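Local coordinates for protein superoxide dismutase [Ni] (Streptomyces coelicolor, PDB 1T6U) that catalyses the nickel-dependent dismutation of superoxide to hydrogen peroxide and molecular oxygen, working as a homohexamer that forms a hollow sphere, at residues P72-H75 with Q76-N79; D10-Q13 with A14-A18. The protein carries 1 engineered substitution. All blocks are in the same frame, centred on the assembly; numbering follows the deposited sequence. Where two conformers were deposited one is given.

Both contacts lie at the N-terminal ends of helices. D10-Q13 with A14-A18 (contact 2) comes first along the chain, at the start of helix 12-30; P72-H75 with Q76-N79 (contact 1) follows, on helix 74-89. Their centres are 18 Å apart and their nearest atoms about 10 Å, so they do not touch. The long helices 34-62 and 94-115 of the four-helix bundle are shared neighbours, each packing against residues of both contacts. Each contact also faces a different neighbouring subunit of the hexamer. Contact 2 lies close to the nickel-binding N-terminus of a neighbouring subunit, whereas contact 1 is away from the metal site and belongs to a subunit interface.

Contact 1 (P72-H75 with Q76-N79); sequences PELH and QLVN
L74 and V78, one helical turn apart, are joined through both backbone and side chain. V78 N donates to L74 O at 2.9 Å and 163°, while L74 CD1 rests 4.0 Å from V78 CG2. The same methyl, L74 CD1, lies 4.1 Å from L77 CD2. L74 reaches both because its CG is anti to the backbone N (chi1 -178°), which swings the branch forward along the helix. On either side of the V78 bond in sequence, L77 N donates to E73 O at 2.9 Å, in the carbonyl plane, and N79 N donates to H75 O at 3.1 Å, tilted from the H75 carbonyl plane. These are the i to i+4 bonds of the first turn of helix 74-89, one of the helices of the four-helix bundle; L77 packs on helix 94-115 and V78 on helix 34-62. At the start of the turn, Q76 N is satisfied by a water that accepts from it at 2.9 Å and donates to P72 O at 2.7 Å, bridging two backbone groups. The H75 ring is held at both nitrogens: ND1 bonds to W59 NE1 and NE2 to Q76 OE1 of a second subunit, a bond that the two chains exchange reciprocally. Q76 NE2 turns instead to D80 OD1 of its own helix, and N79 is shared between K83, through OD1, and W59 O of the second subunit, through ND2.

Contact 2 (D10-Q13 with A14-A18); sequences DPAQ and ARIEA
R15 lays one face of its guanidinium over A12, with NH1 3.6 Å from A12 CA and CZ 4.1 Å from A12 CB. The aliphatic chain leaves the helix with CG anti to the backbone N (chi1 -173°), then bends at chi3 (74°), and this bend folds the flat group back over the preceding turn. NE is held by a salt bridge to E19, one turn further on. With an alanine here, E19 would probably lose its cationic partner in this turn, and the A12 backbone would lose the flat group lying over it. I16 N donates to A12 O at 2.9 Å. R15 N bonds in the same i to i+4 manner to P11 O, whereas the bond from E17 N to Q13 O is long and weak.

The helix is N-capped by D10, whose OD1 accepts from A12 N at 2.8 Å. The N-H arrives from above the carboxylate plane, 37° out of it. D10 O takes Q13 N at 3.2 Å as well as a water hydrogen, and the water in turn accepts from A14 N, so the backbone N-H groups of the first turn find acceptors before the regular bonding begins. P11 and A18 pack on helix 94-115, and A14 on helix 34-62.

E17 OE2 bonds both to R47, as a salt bridge, and to H1 NE2 of a third subunit. H1 is a nickel ligand, so this carboxylate is placed as a second-shell acceptor for the metal site of the neighbouring chain, and is likely to help hold its imidazole in place.

Contact 1 (P72-H75 with Q76-N79)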
loop_
_atom_site.group_PDB
_atom_site.type_symbol
_atom_site.label_atom_id
_atom_site.label_comp_id
_atom_site.label_asym_id
_atom_site.label_seq_id
_atom_site.Cartn_x
_atom_site.Cartn_y
_atom_site.Cartn_z
ATOM N N PRO A 72 29.195 -10.688 -15.721
ATOM C CA PRO A 72 29.816 -9.745 -14.811
ATOM C C PRO A 72 29.310 -8.311 -14.910
ATOM O O PRO A 72 29.522 -7.505 -13.985
ATOM C CB PRO A 72 31.304 -9.786 -15.210
ATOM C CG PRO A 72 31.327 -10.363 -16.596
ATOM C CD PRO A 72 30.133 -11.300 -16.685
ATOM N N GLU A 73 28.649 -7.980 -16.002
ATOM C CA GLU A 73 28.042 -6.679 -16.239
ATOM C C GLU A 73 26.657 -6.557 -15.654
ATOM O O GLU A 73 26.113 -5.453 -15.677
ATOM C CB GLU A 73 27.918 -6.458 -17.761
ATOM C CG GLU A 73 26.765 -7.232 -18.393
ATOM C CD GLU A 73 27.052 -8.615 -18.926
ATOM O OE1 GLU A 73 27.926 -9.332 -18.374
ATOM O OE2 GLU A 73 26.355 -8.951 -19.922
ATOM N N LEU A 74 26.065 -7.611 -15.153
ATOM C CA LEU A 74 24.670 -7.653 -14.738
ATOM C C LEU A 74 24.364 -6.778 -13.544
ATOM O O LEU A 74 23.372 -6.054 -13.505
ATOM C CB LEU A 74 24.284 -9.117 -14.451
ATOM C CG LEU A 74 22.811 -9.291 -14.061
ATOM C CD1 LEU A 74 21.838 -8.662 -15.069
ATOM C CD2 LEU A 74 22.465 -10.768 -13.883
ATOM N N HIS A 75 25.254 -6.783 -12.546
ATOM C CA HIS A 75 25.049 -5.868 -11.426
ATOM C C HIS A 75 24.916 -4.420 -11.861
ATOM O O HIS A 75 23.990 -3.726 -11.443
ATOM C CB HIS A 75 26.216 -5.969 -10.421
ATOM C CG HIS A 75 26.240 -7.173 -9.564
ATOM N ND1 HIS A 75 25.112 -7.815 -9.121
ATOM C CD2 HIS A 75 27.271 -7.858 -9.031
ATOM C CE1 HIS A 75 25.465 -8.858 -8.352
ATOM N NE2 HIS A 75 26.786 -8.898 -8.293
ATOM N N GLN A 76 25.863 -3.949 -12.672
ATOM C CA GLN A 76 25.843 -2.564 -13.164
ATOM C C GLN A 76 24.679 -2.333 -14.095
ATOM O O GLN A 76 24.110 -1.217 -14.085
ATOM C CB GLN A 76 27.147 -2.189 -13.858
ATOM C CG GLN A 76 27.239 -0.709 -14.178
ATOM C CD GLN A 76 27.327 0.177 -12.968
ATOM O OE1 GLN A 76 28.147 -0.028 -12.073
ATOM N NE2 GLN A 76 26.471 1.196 -12.897
ATOM N N LEU A 77 24.309 -3.329 -14.875
ATOM C CA LEU A 77 23.142 -3.197 -15.725
ATOM C C LEU A 77 21.891 -2.959 -14.890
ATOM O O LEU A 77 21.096 -2.062 -15.212
ATOM C CB LEU A 77 22.997 -4.432 -16.594
ATOM C CG LEU A 77 21.680 -4.538 -17.384
ATOM C CD1 LEU A 77 21.586 -3.386 -18.360
ATOM C CD2 LEU A 77 21.671 -5.904 -18.057
ATOM N N VAL A 78 21.697 -3.734 -13.828
ATOM C CA VAL A 78 20.477 -3.530 -13.025
ATOM C C VAL A 78 20.507 -2.136 -12.388
ATOM O O VAL A 78 19.498 -1.433 -12.365
ATOM C CB VAL A 78 20.336 -4.639 -11.988
ATOM C CG1 VAL A 78 19.225 -4.327 -10.997
ATOM C CG2 VAL A 78 20.081 -5.996 -12.671
ATOM N N ASN A 79 21.689 -1.732 -11.895
ATOM C CA ASN A 79 21.806 -0.396 -11.285
ATOM C C ASN A 79 21.465 0.704 -12.286
ATOM O O ASN A 79 20.721 1.612 -11.940
ATOM C CB ASN A 79 23.179 -0.133 -10.678
ATOM C CG ASN A 79 23.176 1.011 -9.678
ATOM O OD1 ASN A 79 23.480 2.166 -10.045
ATOM N ND2 ASN A 79 22.856 0.689 -8.435
HETATM O O HOH W 1 28.484 -5.285 -12.846
#

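Contact 2 (D10-Q13 with A14-A18)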
loop_
_atom_site.group_PDB
_atom_site.type_symbol
_atom_site.label_atom_id
_atom_site.label_comp_id
_atom_site.label_asym_id
_atom_site.label_seq_id
_atom_site.Cartn_x
_atom_site.Cartn_y
_atom_site.Cartn_z
ATOM N N ASP A 10 9.112 -13.150 -14.324
ATOM C CA ASP A 10 9.114 -12.758 -15.725
ATOM C C ASP A 10 9.416 -11.272 -15.771
ATOM O O ASP A 10 8.682 -10.491 -15.146
ATOM C CB ASP A 10 7.801 -13.076 -16.401
ATOM C CG ASP A 10 7.841 -13.000 -17.905
ATOM O OD1 ASP A 10 8.541 -12.131 -18.429
ATOM O OD2 ASP A 10 7.177 -13.800 -18.605
ATOM N N PRO A 11 10.462 -10.877 -16.486
ATOM C CA PRO A 11 10.737 -9.462 -16.689
ATOM C C PRO A 11 9.585 -8.696 -17.333
ATOM O O PRO A 11 9.607 -7.459 -17.256
ATOM C CB PRO A 11 11.935 -9.447 -17.621
ATOM C CG PRO A 11 12.583 -10.755 -17.427
ATOM C CD PRO A 11 11.475 -11.724 -17.156
ATOM N N ALA A 12 8.596 -9.343 -17.907
ATOM C CA ALA A 12 7.399 -8.686 -18.385
ATOM C C ALA A 12 6.702 -7.838 -17.349
ATOM O O ALA A 12 6.048 -6.863 -17.685
ATOM C CB ALA A 12 6.379 -9.737 -18.783
ATOM N N GLN A 13 6.787 -8.141 -16.050
ATOM C CA GLN A 13 6.162 -7.310 -15.030
ATOM C C GLN A 13 6.784 -5.919 -15.055
ATOM O O GLN A 13 6.047 -4.934 -15.077
ATOM C CB GLN A 13 6.257 -7.932 -13.621
ATOM C CG GLN A 13 5.636 -9.314 -13.493
ATOM C CD GLN A 13 5.494 -9.715 -12.036
ATOM O OE1 GLN A 13 6.459 -10.162 -11.366
ATOM N NE2 GLN A 13 4.282 -9.582 -11.507
ATOM N N ALA A 14 8.122 -5.878 -15.074
ATOM C CA ALA A 14 8.819 -4.611 -15.205
ATOM C C ALA A 14 8.537 -3.961 -16.552
ATOM O O ALA A 14 8.280 -2.734 -16.635
ATOM C CB ALA A 14 10.326 -4.815 -15.063
ATOM N N ARG A 15 8.586 -4.737 -17.649
ATOM C CA ARG A 15 8.373 -4.187 -18.965
ATOM C C ARG A 15 7.016 -3.496 -19.133
ATOM O O ARG A 15 6.930 -2.385 -19.675
ATOM C CB ARG A 15 8.478 -5.303 -20.040
ATOM C CG ARG A 15 8.432 -4.705 -21.457
ATOM C CD ARG A 15 8.439 -5.776 -22.511
ATOM N NE ARG A 15 7.104 -6.395 -22.497
ATOM C CZ ARG A 15 6.889 -7.677 -22.247
ATOM N NH1 ARG A 15 7.887 -8.524 -21.996
ATOM N NH2 ARG A 15 5.612 -8.048 -22.271
ATOM N N ILE A 16 5.951 -4.156 -18.645
ATOM C CA ILE A 16 4.648 -3.540 -18.894
ATOM C C ILE A 16 4.518 -2.258 -18.110
ATOM O O ILE A 16 3.925 -1.311 -18.627
ATOM C CB ILE A 16 3.554 -4.578 -18.537
ATOM C CG1 ILE A 16 3.614 -5.848 -19.391
ATOM C CG2 ILE A 16 2.184 -3.920 -18.546
ATOM C CD1 ILE A 16 2.989 -7.120 -18.842
ATOM N N GLU A 17 5.092 -2.160 -16.914
ATOM C CA GLU A 17 5.012 -0.880 -16.172
ATOM C C GLU A 17 5.845 0.166 -16.893
ATOM O O GLU A 17 5.389 1.308 -16.982
ATOM C CB GLU A 17 5.414 -1.043 -14.711
ATOM C CG GLU A 17 4.513 -1.967 -13.909
ATOM C CD GLU A 17 3.082 -1.471 -13.847
ATOM O OE1 GLU A 17 2.239 -2.225 -13.353
ATOM O OE2 GLU A 17 2.813 -0.320 -14.289
ATOM N N ALA A 18 7.035 -0.191 -17.414
ATOM C CA ALA A 18 7.825 0.779 -18.162
ATOM C C ALA A 18 7.131 1.185 -19.444
ATOM O O ALA A 18 7.232 2.343 -19.880
ATOM C CB ALA A 18 9.224 0.195 -18.325
HETATM O O HOH W 2 9.706 -8.417 -13.712
#